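Local structure of capsid protein (Penaeus vannamei nodavirus, 5YKZ) at residues Asn73-Pro76 / Thr77-Thr80; Gly32-Pro35 / Ser36-Tyr39. The protein is a viral capsid protein whose P-domain, the part present here, probably pairs with a second copy to form the dimeric surface spike. One frame throughout, in Å; residues are numbered along the deposited sequence.

Interaction 1 (Asn73-Pro76 / Thr77-Thr80)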
loop_
_atom_site.group_PDB
_atom_site.type_symbol
_atom_site.label_atom_id
_atom_site.label_comp_id
_atom_site.label_asym_id
_atom_site.label_seq_id
_atom_site.Cartn_x
_atom_site.Cartn_y
_atom_site.Cartn_z
ATOM N N ASN B 73 -4.604 -2.335 10.232
ATOM C CA ASN B 73 -4.696 -2.653 11.657
ATOM C C ASN B 73 -3.430 -2.104 12.294
ATOM O O ASN B 73 -2.332 -2.640 12.067
ATOM C CB ASN B 73 -4.929 -4.131 11.919
ATOM C CG ASN B 73 -5.044 -4.392 13.405
ATOM O OD1 ASN B 73 -4.601 -3.698 14.200
ATOM N ND2 ASN B 73 -5.709 -5.528 13.711
ATOM N N MET B 74 -3.552 -1.036 13.055
ATOM C CA MET B 74 -2.449 -0.376 13.647
ATOM C C MET B 74 -2.087 -0.948 15.063
ATOM O O MET B 74 -1.370 -0.319 15.805
ATOM C CB MET B 74 -2.601 1.114 13.632
ATOM C CG MET B 74 -2.719 1.667 12.211
ATOM S SD MET B 74 -1.601 1.068 10.990
ATOM C CE MET B 74 -0.259 1.674 11.627
ATOM N N ASP B 75 -2.538 -2.103 15.404
ATOM C CA ASP B 75 -2.168 -2.758 16.694
ATOM C C ASP B 75 -0.642 -2.793 16.779
ATOM O O ASP B 75 -0.002 -3.385 15.908
ATOM C CB ASP B 75 -2.745 -4.124 16.745
ATOM C CG ASP B 75 -2.590 -4.861 18.106
ATOM O OD1 ASP B 75 -1.539 -4.632 18.741
ATOM O OD2 ASP B 75 -3.483 -5.638 18.393
ATOM N N PRO B 76 -0.055 -2.262 17.836
ATOM C CA PRO B 76 1.407 -2.276 17.866
ATOM C C PRO B 76 2.013 -3.642 17.963
ATOM O O PRO B 76 3.240 -3.865 17.634
ATOM C CB PRO B 76 1.765 -1.504 19.122
ATOM C CG PRO B 76 0.562 -1.019 19.739
ATOM C CD PRO B 76 -0.634 -1.473 18.905
ATOM N N THR B 77 1.276 -4.667 18.335
ATOM C CA THR B 77 1.772 -6.068 18.350
ATOM C C THR B 77 1.580 -6.827 17.107
ATOM O O THR B 77 2.147 -7.946 16.938
ATOM C CB THR B 77 1.125 -6.863 19.597
ATOM O OG1 THR B 77 -0.241 -7.140 19.340
ATOM C CG2 THR B 77 1.254 -6.002 20.747
ATOM N N VAL B 78 0.741 -6.312 16.186
ATOM C CA VAL B 78 0.377 -7.068 15.058
ATOM C C VAL B 78 -0.140 -6.067 14.047
ATOM O O VAL B 78 -1.372 -5.861 13.889
ATOM C CB VAL B 78 -0.568 -8.256 15.349
ATOM C CG1 VAL B 78 -1.850 -7.840 16.082
ATOM C CG2 VAL B 78 -0.813 -9.077 14.118
ATOM N N THR B 79 0.784 -5.375 13.414
ATOM C CA THR B 79 0.413 -4.214 12.517
ATOM C C THR B 79 0.328 -4.693 11.110
ATOM O O THR B 79 1.259 -5.367 10.595
ATOM C CB THR B 79 1.490 -3.173 12.632
ATOM O OG1 THR B 79 1.806 -2.869 13.995
ATOM C CG2 THR B 79 1.037 -1.911 11.963
ATOM N N THR B 80 -0.783 -4.415 10.437
ATOM C CA THR B 80 -1.009 -4.819 9.047
ATOM C C THR B 80 -1.406 -3.626 8.204
ATOM O O THR B 80 -2.324 -2.871 8.623
ATOM C CB THR B 80 -2.097 -5.869 8.995
ATOM O OG1 THR B 80 -1.641 -7.045 9.669
ATOM C CG2 THR B 80 -2.529 -6.239 7.623
HETATM O O HOH W 1 4.096 -2.768 15.470
#
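Asp75 swings its carboxylate carbon anti to its own backbone N (chi1 -173°), which brings OD1 to the backbone N and hydroxyl of Thr77, while Thr77 turns OG1 into the gap between its N and carbonyl carbon (chi1 73°) to meet it. OD1 therefore takes two bonds from one residue, Thr77 N at 2.8 Å and Thr77 OG1 at 2.9 Å, both out of the carboxylate plane on the same face; a short acid suits this site because it reaches a backbone N-H only two residues on and its oxygen can take a second donor. Asp75 also opens a type I beta turn ending at Val78, whose N donates to Asp75 O at 3.0 Å. That carbonyl oxygen is gripped again from the opposite face of its plane by Thr79 OG1, 2.7 Å away, and a water donates to both Thr79 OG1 and Pro76 O. Pro76, with phi near -66°, fits the second turn position. At the end of strand 66-73, Asn73 OD1 accepts from Asp75 N at 2.9 Å, an Asx turn where the chain leaves the strand. Met74, bent along its length, lays CE against Thr79 CG2 at 3.8 Å. Asn73 and Thr80 form an antiparallel hydrogen-bonded pair at the base of this hairpin between strands 66-73 and 79-88, and Thr79 pairs antiparallel with a strand of the second subunit, continuing the sheet across the interface.

Interaction 2 (Gly32-Pro35 / Ser36-Tyr39)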
loop_
_atom_site.group_PDB
_atom_site.type_symbol
_atom_site.label_atom_id
_atom_site.label_comp_id
_atom_site.label_asym_id
_atom_site.label_seq_id
_atom_site.Cartn_x
_atom_site.Cartn_y
_atom_site.Cartn_z
ATOM N N GLY B 32 -16.537 9.073 -10.184
ATOM C CA GLY B 32 -15.721 9.775 -11.109
ATOM C C GLY B 32 -14.739 8.973 -11.893
ATOM O O GLY B 32 -13.838 9.584 -12.440
ATOM N N LEU B 33 -14.939 7.671 -12.010
ATOM C CA LEU B 33 -14.036 6.861 -12.794
ATOM C C LEU B 33 -14.644 6.510 -14.186
ATOM O O LEU B 33 -15.729 6.998 -14.517
ATOM C CB LEU B 33 -13.756 5.596 -11.954
ATOM C CG LEU B 33 -12.980 5.910 -10.670
ATOM C CD1 LEU B 33 -13.047 4.722 -9.680
ATOM C CD2 LEU B 33 -11.547 6.236 -10.987
ATOM N N SER B 34 -13.951 5.730 -14.967
ATOM C CA SER B 34 -14.488 5.341 -16.241
ATOM C C SER B 34 -15.558 4.297 -16.113
ATOM O O SER B 34 -15.442 3.400 -15.265
ATOM C CB SER B 34 -13.404 4.798 -17.141
ATOM O OG SER B 34 -12.358 5.663 -17.338
ATOM N N PRO B 35 -16.637 4.365 -16.912
ATOM C CA PRO B 35 -17.673 3.388 -16.823
ATOM C C PRO B 35 -17.172 1.984 -17.100
ATOM O O PRO B 35 -16.305 1.770 -17.968
ATOM C CB PRO B 35 -18.696 3.856 -17.866
ATOM C CG PRO B 35 -18.475 5.300 -17.906
ATOM C CD PRO B 35 -16.984 5.394 -17.930
ATOM N N SER B 36 -17.715 1.007 -16.395
ATOM C CA SER B 36 -17.504 -0.411 -16.689
ATOM C C SER B 36 -16.081 -0.726 -16.892
ATOM O O SER B 36 -15.679 -1.428 -17.814
ATOM C CB SER B 36 -18.416 -0.873 -17.871
ATOM O OG SER B 36 -19.771 -0.529 -17.653
ATOM N N THR B 37 -15.231 -0.302 -15.939
ATOM C CA THR B 37 -13.795 -0.469 -15.998
ATOM C C THR B 37 -13.309 -1.021 -14.624
ATOM O O THR B 37 -13.808 -0.606 -13.584
ATOM C CB THR B 37 -13.104 0.885 -16.214
ATOM O OG1 THR B 37 -13.569 1.414 -17.521
ATOM C CG2 THR B 37 -11.585 0.787 -16.321
ATOM N N SER B 38 -12.325 -1.860 -14.716
ATOM C CA SER B 38 -11.726 -2.488 -13.508
ATOM C C SER B 38 -10.516 -1.720 -13.078
ATOM O O SER B 38 -9.663 -1.248 -13.839
ATOM C CB SER B 38 -11.417 -3.926 -13.815
ATOM O OG SER B 38 -12.726 -4.632 -13.879
ATOM N N TYR B 39 -10.429 -1.629 -11.737
ATOM C CA TYR B 39 -9.347 -0.925 -11.013
ATOM C C TYR B 39 -8.785 -1.777 -9.944
ATOM O O TYR B 39 -9.531 -2.658 -9.400
ATOM C CB TYR B 39 -9.879 0.393 -10.431
ATOM C CG TYR B 39 -10.348 1.337 -11.461
ATOM C CD1 TYR B 39 -9.451 2.218 -12.054
ATOM C CD2 TYR B 39 -11.668 1.397 -11.893
ATOM C CE1 TYR B 39 -9.857 3.082 -13.065
ATOM C CE2 TYR B 39 -12.067 2.286 -12.891
ATOM C CZ TYR B 39 -11.138 3.096 -13.441
ATOM O OH TYR B 39 -11.584 4.007 -14.420
HETATM O O HOH W 2 -9.457 4.717 -16.099
#
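Tyr39 reaches back over the loop that precedes its own strand and places its hydroxyl at Ser34 N, which donates to OH over 3.0 Å near the plane of the ring. The side chain leaves the backbone with CG anti to the carbonyl carbon (chi1 -62°), and chi2 near -87° turns the ring so that one face meets Leu33 while its OH edge points to Ser34 N. Leu33 runs past the tyrosine in the opposite sense: Leu33 CD2 lies 4.0 Å above the ring plane, displaced toward the rim, and Leu33 CB approaches Tyr39 CE2 at 3.8 Å. A tyrosine suits the place because its ring packs on leucine while its hydroxyl takes up a backbone N-H. The loop links strand 26-30, at one outer edge of this chain's antiparallel sheet, to strand 38-48; the two are not neighbours in the sheet, so this is a crossing connection rather than a hairpin. Leu33 and Tyr39 both also touch Ile114 of strand 111-118. After Pro35 the chain takes a left-handed conformation at Ser36 (phi 48°). Beyond it Thr37 holds OG1 beside its own N, from where it donates to Pro35 O at 2.8 Å, well above the carbonyl plane. Thr89 OG1 bonds with both Ser34 O and Thr37 N. A water bonded to Tyr39 OH at 2.8 Å also meets Ser34 OG.

How the interactions relate
Interactions 1 and 2 lie on opposite sides of the chain's centre, 32 Å apart between centres and about 19 Å between nearest atoms, so they do not touch. They are joined through the sheet: residues 36-39 lead into strand 38-48 and residues 77-80 into strand 79-88, and these two strands are antiparallel neighbours. In sequence the loop of interaction 2 closes before the hairpin of interaction 1 opens. Their surroundings differ. Interaction 1 lies against the second subunit, where Glu47 N of that subunit bonds to Thr80 OG1, whereas interaction 2 packs chiefly within its own chain, with Ser38 alone reaching Asp7 of the second subunit.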